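Local coordinates for protein phosphoribosylformylglycinamidine synthase, purS subunit (Thermotoga maritima, PDB 1VQ3) that is the small PurS subunit of a multi-subunit synthase, an alpha/beta protein whose copies form a four-chain assembly here, at residues 80-84 and 85-89; 35-38 and 39-43. All coordinates share one frame; numbering follows the deposited sequence.

Interaction 1. Residues 80-84 and 85-89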
loop_
_atom_site.group_PDB
_atom_site.type_symbol
_atom_site.label_atom_id
_atom_site.label_comp_id
_atom_site.label_asym_id
_atom_site.label_seq_id
_atom_site.Cartn_x
_atom_site.Cartn_y
_atom_site.Cartn_z
ATOM N N LEU C 80 -19.420 15.281 -5.723
ATOM C CA LEU C 80 -18.636 16.450 -5.552
ATOM C C LEU C 80 -17.151 16.226 -5.295
ATOM O O LEU C 80 -16.350 16.875 -5.897
ATOM C CB LEU C 80 -19.212 17.270 -4.422
ATOM C CG LEU C 80 -18.606 18.650 -4.202
ATOM C CD1 LEU C 80 -19.025 19.636 -5.302
ATOM C CD2 LEU C 80 -19.007 19.179 -2.854
ATOM N N LEU C 81 -16.785 15.362 -4.368
ATOM C CA LEU C 81 -15.400 15.404 -3.856
ATOM C C LEU C 81 -14.345 14.890 -4.855
ATOM O O LEU C 81 -13.212 15.364 -4.859
ATOM C CB LEU C 81 -15.297 14.674 -2.531
ATOM C CG LEU C 81 -16.195 15.234 -1.452
ATOM C CD1 LEU C 81 -16.032 14.411 -0.177
ATOM C CD2 LEU C 81 -15.972 16.734 -1.220
ATOM N N VAL C 82 -14.731 13.955 -5.714
ATOM C CA VAL C 82 -13.803 13.319 -6.649
ATOM C C VAL C 82 -14.223 13.565 -8.110
ATOM O O VAL C 82 -15.379 13.343 -8.489
ATOM C CB VAL C 82 -13.713 11.787 -6.369
ATOM C CG1 VAL C 82 -12.643 11.133 -7.207
ATOM C CG2 VAL C 82 -13.385 11.526 -4.872
ATOM N N ASN C 83 -13.262 14.013 -8.903
ATOM C CA ASN C 83 -13.456 14.145 -10.337
ATOM C C ASN C 83 -13.169 12.786 -10.930
ATOM O O ASN C 83 -12.023 12.381 -10.960
ATOM C CB ASN C 83 -12.490 15.188 -10.900
ATOM C CG ASN C 83 -12.736 15.506 -12.396
ATOM O OD1 ASN C 83 -13.080 14.633 -13.185
ATOM N ND2 ASN C 83 -12.520 16.759 -12.775
ATOM N N PRO C 84 -14.172 12.106 -11.465
ATOM C CA PRO C 84 -14.012 10.716 -11.888
ATOM C C PRO C 84 -13.089 10.513 -13.106
ATOM O O PRO C 84 -12.591 9.409 -13.334
ATOM C CB PRO C 84 -15.431 10.304 -12.263
ATOM C CG PRO C 84 -16.128 11.520 -12.542
ATOM C CD PRO C 84 -15.497 12.642 -11.821
ATOM N N VAL C 85 -12.874 11.576 -13.861
ATOM C CA VAL C 85 -12.014 11.526 -15.032
ATOM C C VAL C 85 -10.541 11.514 -14.649
ATOM O O VAL C 85 -9.765 10.701 -15.183
ATOM C CB VAL C 85 -12.337 12.715 -15.999
ATOM C CG1 VAL C 85 -11.449 12.681 -17.256
ATOM C CG2 VAL C 85 -13.781 12.652 -16.416
ATOM N N VAL C 86 -10.152 12.365 -13.697
ATOM C CA VAL C 86 -8.740 12.521 -13.359
ATOM C C VAL C 86 -8.297 12.010 -12.007
ATOM O O VAL C 86 -7.088 11.983 -11.762
ATOM C CB VAL C 86 -8.236 13.986 -13.539
ATOM C CG1 VAL C 86 -8.495 14.429 -14.946
ATOM C CG2 VAL C 86 -8.844 14.922 -12.575
ATOM N N GLU C 87 -9.256 11.566 -11.176
ATOM C CA GLU C 87 -8.953 11.157 -9.796
ATOM C C GLU C 87 -9.531 9.803 -9.527
ATOM O O GLU C 87 -10.494 9.360 -10.188
ATOM C CB GLU C 87 -9.465 12.161 -8.781
ATOM C CG GLU C 87 -8.616 13.430 -8.785
ATOM C CD GLU C 87 -9.237 14.575 -8.042
ATOM O OE1 GLU C 87 -10.478 14.657 -8.024
ATOM O OE2 GLU C 87 -8.461 15.379 -7.457
ATOM N N GLU C 88 -8.896 9.154 -8.553
ATOM C CA GLU C 88 -9.357 7.921 -7.970
ATOM C C GLU C 88 -9.314 8.151 -6.461
ATOM O O GLU C 88 -8.705 9.121 -5.982
ATOM C CB GLU C 88 -8.438 6.772 -8.385
ATOM C CG GLU C 88 -7.013 6.952 -7.877
ATOM C CD GLU C 88 -6.000 6.076 -8.575
ATOM O OE1 GLU C 88 -6.265 5.578 -9.683
ATOM O OE2 GLU C 88 -4.942 5.873 -7.979
ATOM N N TYR C 89 -9.933 7.266 -5.702
ATOM C CA TYR C 89 -10.045 7.509 -4.264
ATOM C C TYR C 89 -10.164 6.266 -3.434
ATOM O O TYR C 89 -10.691 5.245 -3.897
ATOM C CB TYR C 89 -11.226 8.425 -3.976
ATOM C CG TYR C 89 -12.625 7.834 -4.100
ATOM C CD1 TYR C 89 -13.247 7.705 -5.340
ATOM C CD2 TYR C 89 -13.332 7.447 -2.976
ATOM C CE1 TYR C 89 -14.517 7.246 -5.438
ATOM C CE2 TYR C 89 -14.607 6.942 -3.064
ATOM C CZ TYR C 89 -15.210 6.877 -4.305
ATOM O OH TYR C 89 -16.487 6.411 -4.424
#

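Interaction 2. Residues 35-38 and 39-43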
loop_
_atom_site.group_PDB
_atom_site.type_symbol
_atom_site.label_atom_id
_atom_site.label_comp_id
_atom_site.label_asym_id
_atom_site.label_seq_id
_atom_site.Cartn_x
_atom_site.Cartn_y
_atom_site.Cartn_z
ATOM N N THR C 35 7.791 19.008 -8.266
ATOM C CA THR C 35 8.537 20.085 -7.626
ATOM C C THR C 35 8.918 19.699 -6.211
ATOM O O THR C 35 10.078 19.876 -5.823
ATOM C CB THR C 35 7.730 21.405 -7.644
ATOM O OG1 THR C 35 7.569 21.820 -9.000
ATOM C CG2 THR C 35 8.482 22.563 -7.009
ATOM N N ILE C 36 7.938 19.197 -5.447
ATOM C CA ILE C 36 8.184 18.796 -4.058
ATOM C C ILE C 36 9.233 17.703 -3.979
ATOM O O ILE C 36 10.207 17.824 -3.199
ATOM C CB ILE C 36 6.891 18.369 -3.375
ATOM C CG1 ILE C 36 5.978 19.569 -3.196
ATOM C CG2 ILE C 36 7.177 17.690 -2.041
ATOM C CD1 ILE C 36 4.536 19.182 -3.018
ATOM N N GLU C 37 9.096 16.662 -4.796
ATOM C CA GLU C 37 10.099 15.596 -4.832
ATOM C C GLU C 37 11.538 16.159 -5.056
ATOM O O GLU C 37 12.509 15.757 -4.415
ATOM C CB GLU C 37 9.736 14.570 -5.907
ATOM C CG GLU C 37 10.761 13.472 -6.078
ATOM C CD GLU C 37 10.290 12.300 -6.918
ATOM O OE1 GLU C 37 9.088 11.999 -6.960
ATOM O OE2 GLU C 37 11.166 11.657 -7.522
ATOM N N ARG C 38 11.650 17.104 -5.974
ATOM C CA ARG C 38 12.943 17.639 -6.366
ATOM C C ARG C 38 13.576 18.457 -5.226
ATOM O O ARG C 38 14.778 18.360 -4.987
ATOM C CB ARG C 38 12.754 18.479 -7.624
ATOM C CG ARG C 38 14.028 19.021 -8.257
ATOM C CD ARG C 38 13.732 20.090 -9.327
ATOM N NE ARG C 38 12.551 19.751 -10.147
ATOM C CZ ARG C 38 11.500 20.561 -10.412
ATOM N NH1 ARG C 38 11.420 21.811 -9.943
ATOM N NH2 ARG C 38 10.515 20.108 -11.175
ATOM N N VAL C 39 12.751 19.207 -4.490
ATOM C CA VAL C 39 13.210 19.895 -3.274
ATOM C C VAL C 39 13.690 18.895 -2.228
ATOM O O VAL C 39 14.779 19.043 -1.641
ATOM C CB VAL C 39 12.104 20.784 -2.665
ATOM C CG1 VAL C 39 12.581 21.421 -1.373
ATOM C CG2 VAL C 39 11.695 21.838 -3.651
ATOM N N LEU C 40 12.900 17.851 -1.983
ATOM C CA LEU C 40 13.329 16.886 -0.989
ATOM C C LEU C 40 14.657 16.247 -1.364
ATOM O O LEU C 40 15.567 16.148 -0.555
ATOM C CB LEU C 40 12.243 15.844 -0.719
ATOM C CG LEU C 40 10.913 16.363 -0.088
ATOM C CD1 LEU C 40 9.886 15.252 -0.026
ATOM C CD2 LEU C 40 11.127 16.919 1.280
ATOM N N ARG C 41 14.776 15.840 -2.608
ATOM C CA ARG C 41 15.956 15.113 -3.048
ATOM C C ARG C 41 17.163 16.021 -3.151
ATOM O O ARG C 41 18.177 15.786 -2.486
ATOM C CB ARG C 41 15.691 14.425 -4.382
ATOM C CG ARG C 41 14.608 13.329 -4.337
ATOM C CD ARG C 41 14.465 12.619 -5.675
ATOM N NE ARG C 41 15.740 12.010 -6.035
ATOM C CZ ARG C 41 16.230 10.874 -5.507
ATOM N NH1 ARG C 41 15.546 10.164 -4.608
ATOM N NH2 ARG C 41 17.416 10.424 -5.905
ATOM N N GLU C 42 17.016 17.083 -3.923
ATOM C CA GLU C 42 18.125 17.952 -4.295
ATOM C C GLU C 42 18.455 19.068 -3.310
ATOM O O GLU C 42 19.579 19.523 -3.290
ATOM C CB GLU C 42 17.825 18.582 -5.636
ATOM C CG GLU C 42 17.564 17.584 -6.740
ATOM C CD GLU C 42 17.415 18.269 -8.086
ATOM O OE1 GLU C 42 17.668 19.493 -8.163
ATOM O OE2 GLU C 42 17.043 17.580 -9.061
ATOM N N GLU C 43 17.479 19.548 -2.529
ATOM C CA GLU C 43 17.717 20.584 -1.535
ATOM C C GLU C 43 17.761 20.043 -0.120
ATOM O O GLU C 43 18.500 20.536 0.717
ATOM C CB GLU C 43 16.666 21.682 -1.630
ATOM C CG GLU C 43 16.706 22.403 -2.955
ATOM C CD GLU C 43 15.688 23.519 -3.070
ATOM O OE1 GLU C 43 15.225 24.047 -2.024
ATOM O OE2 GLU C 43 15.363 23.883 -4.231
#

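Interaction 1. Residues 80-84 and 85-89
Two chi1 torsions place the polar groups of this turn: Asn83 swings CG opposite its backbone N (chi1 -174°), laying its amide beside Val85, while Glu87 sends CG away from its carbonyl carbon (chi1 -73°) and runs extended back to Asn83, where Glu87 OE1 accepts the backbone N-H of Asn83 at 3.0 Å in a nearly straight bond (170°). Asn83 answers with two oxygens. Its side-chain OD1 takes the N-H of Val85 at 3.1 Å, an Asx turn that starts the bend, and its backbone O takes the N-H of Glu87 at 2.9 Å; a weak bond from Val86 N reaches that same O. Asn83 is thus gripped through backbone N, backbone O and side chain. Val86 CG2 packs against the amide carbon, 3.9 Å from Asn83 CG. On the buried side, Val82 CG1 rests 3.7 Å from Glu87 CB, and Val82 CG2 meets the Tyr89 ring obliquely, 3.8 Å from Tyr89 CG. Tyr89 OH hydrogen-bonds to His12 O of the second subunit. The turn carries the chain from helix 66-81 into strand 87-93, with Val82 touching both Cys77 of that helix and Val22 of strand 15-24.

Interaction 2. Residues 35-38 and 39-43
Arg38 and Glu42 touch one turn apart on the alpha-helix 31-43, which packs its apolar side on strand 51-62. Starting at Arg38, CB lies close to the next residue's backbone, 3.2 Å from Val39 N. CG, carried opposite the backbone N (chi1 -175°), meets the Glu42 carboxylate at 3.4 Å from OE2. CD stays near both carboxylate oxygens, but the chain then bends at chi3 (-39°) and takes the guanidinium back along the helix, where Thr35 CA lies against one face, toward the rim. The charged ends therefore do not pair: Arg38 NE remains 5.1 Å from Glu42 OE2, and the carboxylate touches aliphatic carbons instead.

One residue back, Glu37 and Arg41 run side by side, meeting through carbon, with Glu37 CG 3.8 Å from Arg41 CD. Their polar ends have other partners, Glu37 OE1 the N-H of Leu51 and Arg41 NH1 the carbonyl of Val48, which tie this side of the helix to the following strands. Ile36 and Leu40 point the same way and both touch Leu51, and a third subunit also packs on them. Backbone bonds hold the spacing, Leu40 N to Ile36 O at 3.0 Å among them. Residues 39-43 form a wider, pi-type turn, in which Glu43 N donates to Val39 O at 2.9 Å.

Overall arrangement
Along the chain, interaction 2 comes first, on helix 31-43, and interaction 1 follows where helix 66-81 passes into strand 87-93. Their centres lie about 27 Å apart and their nearest atoms about 14 Å, so they do not touch. The antiparallel sheet, in the order 51-62, 15-24, 87-93, connects them: helix 31-43 packs on the start of one outer strand, whereas residues 85-89 lead into the other. The assembly relates them more closely. Leu80 and Leu81 of interaction 1 pack on Leu40 and Ile36 of the third subunit, and Leu80 and Leu81 of that copy pack on residues 36-40 here, so two regions separated within one chain meet across the subunit interface.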